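Local coordinates for protein sarcosine oxidase (Pyrococcus horikoshii, PDB 1Y56) that binds FAD and FMN and, as the beta subunit of an L-proline dehydrogenase, probably takes part in the oxidation of L-proline, at residues P222-A227 against T303-Y308; G248-T253 against G262-E267. All coordinates share one frame; numbering follows the deposited sequence.

Contact 1: residues P222-A227 against T303-Y308; sequences PYKHQA and TWAGYY. With FMN (flavin mononucleotide), chain E.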
loop_
_atom_site.group_PDB
_atom_site.type_symbol
_atom_site.label_atom_id
_atom_site.label_comp_id
_atom_site.label_asym_id
_atom_site.label_seq_id
_atom_site.Cartn_x
_atom_site.Cartn_y
_atom_site.Cartn_z
ATOM N N PRO B 222 4.077 36.678 21.498
ATOM C CA PRO B 222 2.669 36.317 21.311
ATOM C C PRO B 222 2.145 35.514 22.497
ATOM O O PRO B 222 2.768 34.526 22.906
ATOM C CB PRO B 222 2.692 35.458 20.046
ATOM C CG PRO B 222 4.032 34.844 20.036
ATOM C CD PRO B 222 4.973 35.833 20.683
ATOM N N TYR B 223 1.022 35.953 23.057
ATOM C CA TYR B 223 0.351 35.223 24.132
ATOM C C TYR B 223 -1.044 34.845 23.742
ATOM O O TYR B 223 -1.735 35.586 23.045
ATOM C CB TYR B 223 0.267 36.054 25.404
ATOM C CG TYR B 223 1.556 36.111 26.166
ATOM C CD1 TYR B 223 1.775 35.277 27.267
ATOM C CD2 TYR B 223 2.569 36.997 25.782
ATOM C CE1 TYR B 223 2.970 35.331 27.973
ATOM C CE2 TYR B 223 3.760 37.059 26.475
ATOM C CZ TYR B 223 3.958 36.226 27.566
ATOM O OH TYR B 223 5.150 36.299 28.240
ATOM N N LYS B 224 -1.467 33.692 24.224
ATOM C CA LYS B 224 -2.782 33.210 23.918
ATOM C C LYS B 224 -3.791 33.806 24.870
ATOM O O LYS B 224 -3.771 33.509 26.056
ATOM C CB LYS B 224 -2.819 31.691 23.997
ATOM C CG LYS B 224 -4.053 31.103 23.342
ATOM C CD LYS B 224 -3.878 29.629 23.027
ATOM C CE LYS B 224 -4.252 28.735 24.200
ATOM N NZ LYS B 224 -4.278 27.325 23.732
ATOM N N HIS B 225 -4.652 34.675 24.340
ATOM C CA HIS B 225 -5.880 35.104 25.035
ATOM C C HIS B 225 -7.109 34.484 24.371
ATOM O O HIS B 225 -7.027 34.015 23.230
ATOM C CB HIS B 225 -5.964 36.628 25.153
ATOM C CG HIS B 225 -5.114 37.177 26.262
ATOM N ND1 HIS B 225 -3.738 37.276 26.168
ATOM C CD2 HIS B 225 -5.437 37.610 27.507
ATOM C CE1 HIS B 225 -3.255 37.766 27.298
ATOM N NE2 HIS B 225 -4.264 37.981 28.125
ATOM N N GLN B 226 -8.221 34.431 25.094
ATOM C CA GLN B 226 -9.406 33.730 24.602
ATOM C C GLN B 226 -10.705 34.523 24.743
ATOM O O GLN B 226 -10.793 35.479 25.522
ATOM C CB GLN B 226 -9.543 32.359 25.270
ATOM C CG GLN B 226 -8.445 31.357 24.893
ATOM C CD GLN B 226 -8.671 29.986 25.505
ATOM O OE1 GLN B 226 -9.582 29.261 25.105
ATOM N NE2 GLN B 226 -7.848 29.625 26.486
ATOM N N ALA B 227 -11.715 34.132 23.972
ATOM C CA ALA B 227 -13.021 34.768 24.063
ATOM C C ALA B 227 -14.151 33.759 23.947
ATOM O O ALA B 227 -13.961 32.641 23.461
ATOM C CB ALA B 227 -13.166 35.894 23.023
ATOM N N THR B 303 -16.154 29.219 21.365
ATOM C CA THR B 303 -15.052 29.845 22.068
ATOM C C THR B 303 -13.910 29.938 21.064
ATOM O O THR B 303 -13.780 29.054 20.217
ATOM C CB THR B 303 -14.637 28.953 23.232
ATOM O OG1 THR B 303 -15.547 29.157 24.316
ATOM C CG2 THR B 303 -13.250 29.278 23.709
ATOM N N TRP B 304 -13.102 30.998 21.126
ATOM C CA TRP B 304 -11.915 31.074 20.271
ATOM C C TRP B 304 -10.703 31.726 20.953
ATOM O O TRP B 304 -10.785 32.132 22.115
ATOM C CB TRP B 304 -12.233 31.757 18.937
ATOM C CG TRP B 304 -12.498 33.206 19.056
ATOM C CD1 TRP B 304 -11.620 34.216 18.826
ATOM C CD2 TRP B 304 -13.725 33.814 19.431
ATOM N NE1 TRP B 304 -12.222 35.425 19.045
ATOM C CE2 TRP B 304 -13.520 35.206 19.416
ATOM C CE3 TRP B 304 -14.986 33.318 19.784
ATOM C CZ2 TRP B 304 -14.528 36.111 19.732
ATOM C CZ3 TRP B 304 -15.981 34.213 20.107
ATOM C CH2 TRP B 304 -15.748 35.596 20.074
ATOM N N ALA B 305 -9.590 31.811 20.223
ATOM C CA ALA B 305 -8.355 32.382 20.745
ATOM C C ALA B 305 -7.678 33.333 19.753
ATOM O O ALA B 305 -7.953 33.304 18.548
ATOM C CB ALA B 305 -7.391 31.272 21.147
ATOM N N GLY B 306 -6.778 34.164 20.276
ATOM C CA GLY B 306 -5.999 35.086 19.463
ATOM C C GLY B 306 -4.789 35.572 20.235
ATOM O O GLY B 306 -4.653 35.316 21.444
ATOM N N TYR B 307 -3.914 36.286 19.538
ATOM C CA TYR B 307 -2.681 36.769 20.136
ATOM C C TYR B 307 -2.846 38.128 20.806
ATOM O O TYR B 307 -3.456 39.037 20.245
ATOM C CB TYR B 307 -1.589 36.888 19.072
ATOM C CG TYR B 307 -1.371 35.656 18.238
ATOM C CD1 TYR B 307 -1.470 34.378 18.792
ATOM C CD2 TYR B 307 -1.027 35.764 16.897
ATOM C CE1 TYR B 307 -1.258 33.244 18.016
ATOM C CE2 TYR B 307 -0.810 34.647 16.119
ATOM C CZ TYR B 307 -0.928 33.390 16.680
ATOM O OH TYR B 307 -0.708 32.278 15.897
ATOM N N TYR B 308 -2.317 38.264 22.013
ATOM C CA TYR B 308 -1.904 39.572 22.469
ATOM C C TYR B 308 -0.431 39.589 22.085
ATOM O O TYR B 308 0.275 38.601 22.301
ATOM C CB TYR B 308 -2.023 39.685 23.983
ATOM C CG TYR B 308 -3.371 40.091 24.558
ATOM C CD1 TYR B 308 -4.569 39.961 23.827
ATOM C CD2 TYR B 308 -3.448 40.572 25.878
ATOM C CE1 TYR B 308 -5.810 40.323 24.400
ATOM C CE2 TYR B 308 -4.659 40.925 26.459
ATOM C CZ TYR B 308 -5.839 40.806 25.725
ATOM O OH TYR B 308 -7.023 41.173 26.338
HETATM N N1 FMN E . -18.532 32.635 16.402
HETATM C C2 FMN E . -19.790 32.135 16.387
HETATM O O2 FMN E . -19.966 30.899 16.297
HETATM N N3 FMN E . -20.860 32.949 16.471
HETATM C C4 FMN E . -20.694 34.283 16.567
HETATM O O4 FMN E . -21.694 35.030 16.641
HETATM C C4A FMN E . -19.403 34.827 16.584
HETATM N N5 FMN E . -19.203 36.170 16.678
HETATM C C5A FMN E . -17.959 36.719 16.695
HETATM C C6 FMN E . -17.817 38.108 16.795
HETATM C C7 FMN E . -16.551 38.698 16.812
HETATM C C7M FMN E . -16.465 40.206 16.917
HETATM C C8 FMN E . -15.416 37.876 16.728
HETATM C C8M FMN E . -14.042 38.434 16.745
HETATM C C9 FMN E . -15.557 36.490 16.625
HETATM C C9A FMN E . -16.825 35.899 16.611
HETATM N N10 FMN E . -17.009 34.494 16.505
HETATM C C10 FMN E . -18.314 33.959 16.498
HETATM C "C1'" FMN E . -15.881 33.579 16.439
HETATM C "C2'" FMN E . -15.392 33.380 15.028
HETATM O "O2'" FMN E . -15.769 32.050 14.630
HETATM C "C3'" FMN E . -13.880 33.665 15.066
HETATM O "O3'" FMN E . -13.420 34.321 13.871
HETATM C "C4'" FMN E . -13.104 32.406 15.283
HETATM O "O4'" FMN E . -13.661 31.445 15.799
HETATM C "C5'" FMN E . -11.653 32.337 14.857
HETATM O "O5'" FMN E . -11.495 31.219 13.988
HETATM P P FMN E . -11.129 29.762 14.571
HETATM O O1P FMN E . -9.665 29.891 14.905
HETATM O O2P FMN E . -11.460 28.833 13.431
HETATM O O3P FMN E . -11.989 29.537 15.782
#
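Trp304 and Ala227 pair between two antiparallel strands of the large mixed sheet, and the indole lies between protein and FMN. On one face of the indole, Ala227 CB sits 3.6 Å from Trp304 CZ2 in a CH-pi contact. On the opposite face lie the flavin ring and ribityl chain, with Trp304 CH2 3.6 Å from FMN C9A. Trp304 CG stands between its backbone N and carbonyl carbon (chi1 70°), which swings the indole back over Ala227. Trp304 NE1 is hydrogen-bonded to Arg46 O. A leucine in place of Trp304 would probably lose the flat wall against the flavin and leave Arg46 O without its indole N-H. On the same face of the sheet, the His225 and Tyr308 rings stack nearly parallel, planes at 12°. Six backbone hydrogen bonds set this register, in pairs at Tyr223-Tyr308, His225-Gly306 and Ala227-Trp304. Gly306, Tyr307 and Tyr308 also touch FAD, so segment 303-308 of strand 299-310 meets both flavins. On the other face, Lys224 CG lies 4.0 Å from Ala305 CB. Lys224 then bends at chi3 (87°), and its NZ reaches Asp273 in a salt bridge. Nearby, Gln226 CG packs 3.9 Å from Ala305 CB, while Gln226 OE1 accepts a hydrogen bond from Thr277 N.

Contact 2: residues G248-T253 against G262-E267; sequences GHAYLT and GGIGYE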
loop_
_atom_site.group_PDB
_atom_site.type_symbol
_atom_site.label_atom_id
_atom_site.label_comp_id
_atom_site.label_asym_id
_atom_site.label_seq_id
_atom_site.Cartn_x
_atom_site.Cartn_y
_atom_site.Cartn_z
ATOM N N GLY B 248 -11.554 38.496 37.669
ATOM C CA GLY B 248 -10.664 37.732 36.792
ATOM C C GLY B 248 -10.366 38.562 35.535
ATOM O O GLY B 248 -10.180 38.007 34.446
ATOM N N HIS B 249 -10.310 39.886 35.682
ATOM C CA HIS B 249 -10.182 40.789 34.533
ATOM C C HIS B 249 -11.202 40.458 33.435
ATOM O O HIS B 249 -10.900 40.506 32.243
ATOM C CB HIS B 249 -8.744 40.809 33.985
ATOM C CG HIS B 249 -7.706 41.140 35.017
ATOM N ND1 HIS B 249 -8.017 41.699 36.244
ATOM C CD2 HIS B 249 -6.358 41.004 34.998
ATOM C CE1 HIS B 249 -6.910 41.876 36.941
ATOM N NE2 HIS B 249 -5.889 41.469 36.205
ATOM N N ALA B 250 -12.412 40.113 33.859
ATOM C CA ALA B 250 -13.499 39.880 32.935
ATOM C C ALA B 250 -13.843 41.162 32.209
ATOM O O ALA B 250 -13.875 42.247 32.802
ATOM C CB ALA B 250 -14.707 39.373 33.664
ATOM N N TYR B 251 -14.073 41.021 30.911
ATOM C CA TYR B 251 -14.733 42.038 30.122
ATOM C C TYR B 251 -15.861 41.353 29.352
ATOM O O TYR B 251 -15.671 40.254 28.824
ATOM C CB TYR B 251 -13.737 42.708 29.179
ATOM C CG TYR B 251 -13.183 41.818 28.092
ATOM C CD1 TYR B 251 -12.057 41.035 28.313
ATOM C CD2 TYR B 251 -13.781 41.769 26.835
ATOM C CE1 TYR B 251 -11.541 40.229 27.317
ATOM C CE2 TYR B 251 -13.277 40.964 25.831
ATOM C CZ TYR B 251 -12.152 40.195 26.073
ATOM O OH TYR B 251 -11.647 39.387 25.067
ATOM N N LEU B 252 -17.039 41.969 29.326
ATOM C CA LEU B 252 -18.128 41.498 28.466
ATOM C C LEU B 252 -19.039 42.618 27.958
ATOM O O LEU B 252 -19.247 43.628 28.635
ATOM C CB LEU B 252 -18.929 40.362 29.124
ATOM C CG LEU B 252 -19.760 40.434 30.407
ATOM C CD1 LEU B 252 -18.976 40.964 31.551
ATOM C CD2 LEU B 252 -20.986 41.263 30.205
ATOM N N THR B 253 -19.549 42.446 26.745
ATOM C CA THR B 253 -20.477 43.401 26.133
ATOM C C THR B 253 -21.351 42.647 25.118
ATOM O O THR B 253 -21.136 41.462 24.879
ATOM C CB THR B 253 -19.722 44.575 25.444
ATOM O OG1 THR B 253 -20.659 45.570 25.014
ATOM C CG2 THR B 253 -18.909 44.075 24.241
ATOM N N GLY B 262 -16.974 38.175 25.069
ATOM C CA GLY B 262 -16.055 38.597 26.107
ATOM C C GLY B 262 -14.996 37.580 26.439
ATOM O O GLY B 262 -15.025 36.454 25.947
ATOM N N GLY B 263 -14.058 37.993 27.283
ATOM C CA GLY B 263 -12.995 37.124 27.750
ATOM C C GLY B 263 -12.665 37.440 29.192
ATOM O O GLY B 263 -13.448 38.095 29.884
ATOM N N ILE B 264 -11.510 36.946 29.634
ATOM C CA ILE B 264 -10.962 37.194 30.963
ATOM C C ILE B 264 -9.438 37.278 30.843
ATOM O O ILE B 264 -8.879 37.025 29.767
ATOM C CB ILE B 264 -11.348 36.087 31.978
ATOM C CG1 ILE B 264 -11.081 34.696 31.401
ATOM C CG2 ILE B 264 -12.800 36.209 32.399
ATOM C CD1 ILE B 264 -11.158 33.587 32.417
ATOM N N GLY B 265 -8.774 37.633 31.942
ATOM C CA GLY B 265 -7.312 37.726 31.987
ATOM C C GLY B 265 -6.533 36.485 31.564
ATOM O O GLY B 265 -5.487 36.608 30.936
ATOM N N TYR B 266 -7.056 35.301 31.895
ATOM C CA TYR B 266 -6.425 33.992 31.634
ATOM C C TYR B 266 -5.486 33.906 30.419
ATOM O O TYR B 266 -5.912 33.675 29.292
ATOM C CB TYR B 266 -7.515 32.917 31.568
ATOM C CG TYR B 266 -7.016 31.481 31.568
ATOM C CD1 TYR B 266 -6.622 30.848 32.752
ATOM C CD2 TYR B 266 -6.963 30.752 30.385
ATOM C CE1 TYR B 266 -6.169 29.526 32.746
ATOM C CE2 TYR B 266 -6.516 29.443 30.367
ATOM C CZ TYR B 266 -6.122 28.831 31.542
ATOM O OH TYR B 266 -5.691 27.522 31.484
ATOM N N GLU B 267 -4.197 34.089 30.681
ATOM C CA GLU B 267 -3.175 34.226 29.647
ATOM C C GLU B 267 -2.378 32.939 29.580
ATOM O O GLU B 267 -2.069 32.359 30.613
ATOM C CB GLU B 267 -2.256 35.381 30.035
ATOM C CG GLU B 267 -1.168 35.737 29.054
ATOM C CD GLU B 267 -0.476 37.063 29.416
ATOM O OE1 GLU B 267 0.430 37.065 30.287
ATOM O OE2 GLU B 267 -0.838 38.110 28.825
#
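Tyr251 lays one face of its ring over the backbone of Gly262 and Gly263 in a beta hairpin. Gly263 N lies under the ring, off centre toward the rim, 3.4 Å from Tyr251 CE2. A chi1 of 67° turns the ring of Tyr251 across to the partner strand. With no side chain at Gly263, the ring rests directly on the main chain. Tyr251 N donates to Gly263 O at 3.2 Å, from above the carbonyl plane. The return bond, Gly263 N to Tyr251 O, is weak. This is the close part of the contact, and Tyr251 also touches FAD. Toward the 248-249 end the strand pairing stops, but the join there is still firm. Gly265 N makes a nearly straight bond to Gly248 O, 2.9 Å long. Ile264 CG2 packs 3.9 Å from Ala250 CB. The loose side is at His249, which is exposed to solvent and meets Gly265 through its CB, 3.9 Å from Gly265 CA. The strand 241-244 flanks 250-253, and the strand 221-230 flanks 261-263. Helix 278-291 packs against the hairpin, with Phe288 on Leu252 and Glu283 on Ile264.

In the fold
The two contacts lie in one mixed sheet, their centres about 11 Å apart. Across the sheet the strands run 250-253, 261-263, 221-230, 299-310. Along the chain the hairpin of contact 2 is nested inside the loop closed by contact 1. The strands 261-263 and 221-230 are neighbours, so the contacts meet directly: Ala227 CB is 3.5 Å from Gly262 O. Past the hairpin, Glu267 packs on Tyr223 and His225. Both contacts border FAD, while contact 1 also reaches FMN. FMN is also hydrogen-bonded to residues of another protein's chain, which places the outer strand near the subunit boundary. The sheet thus joins two flavin sites.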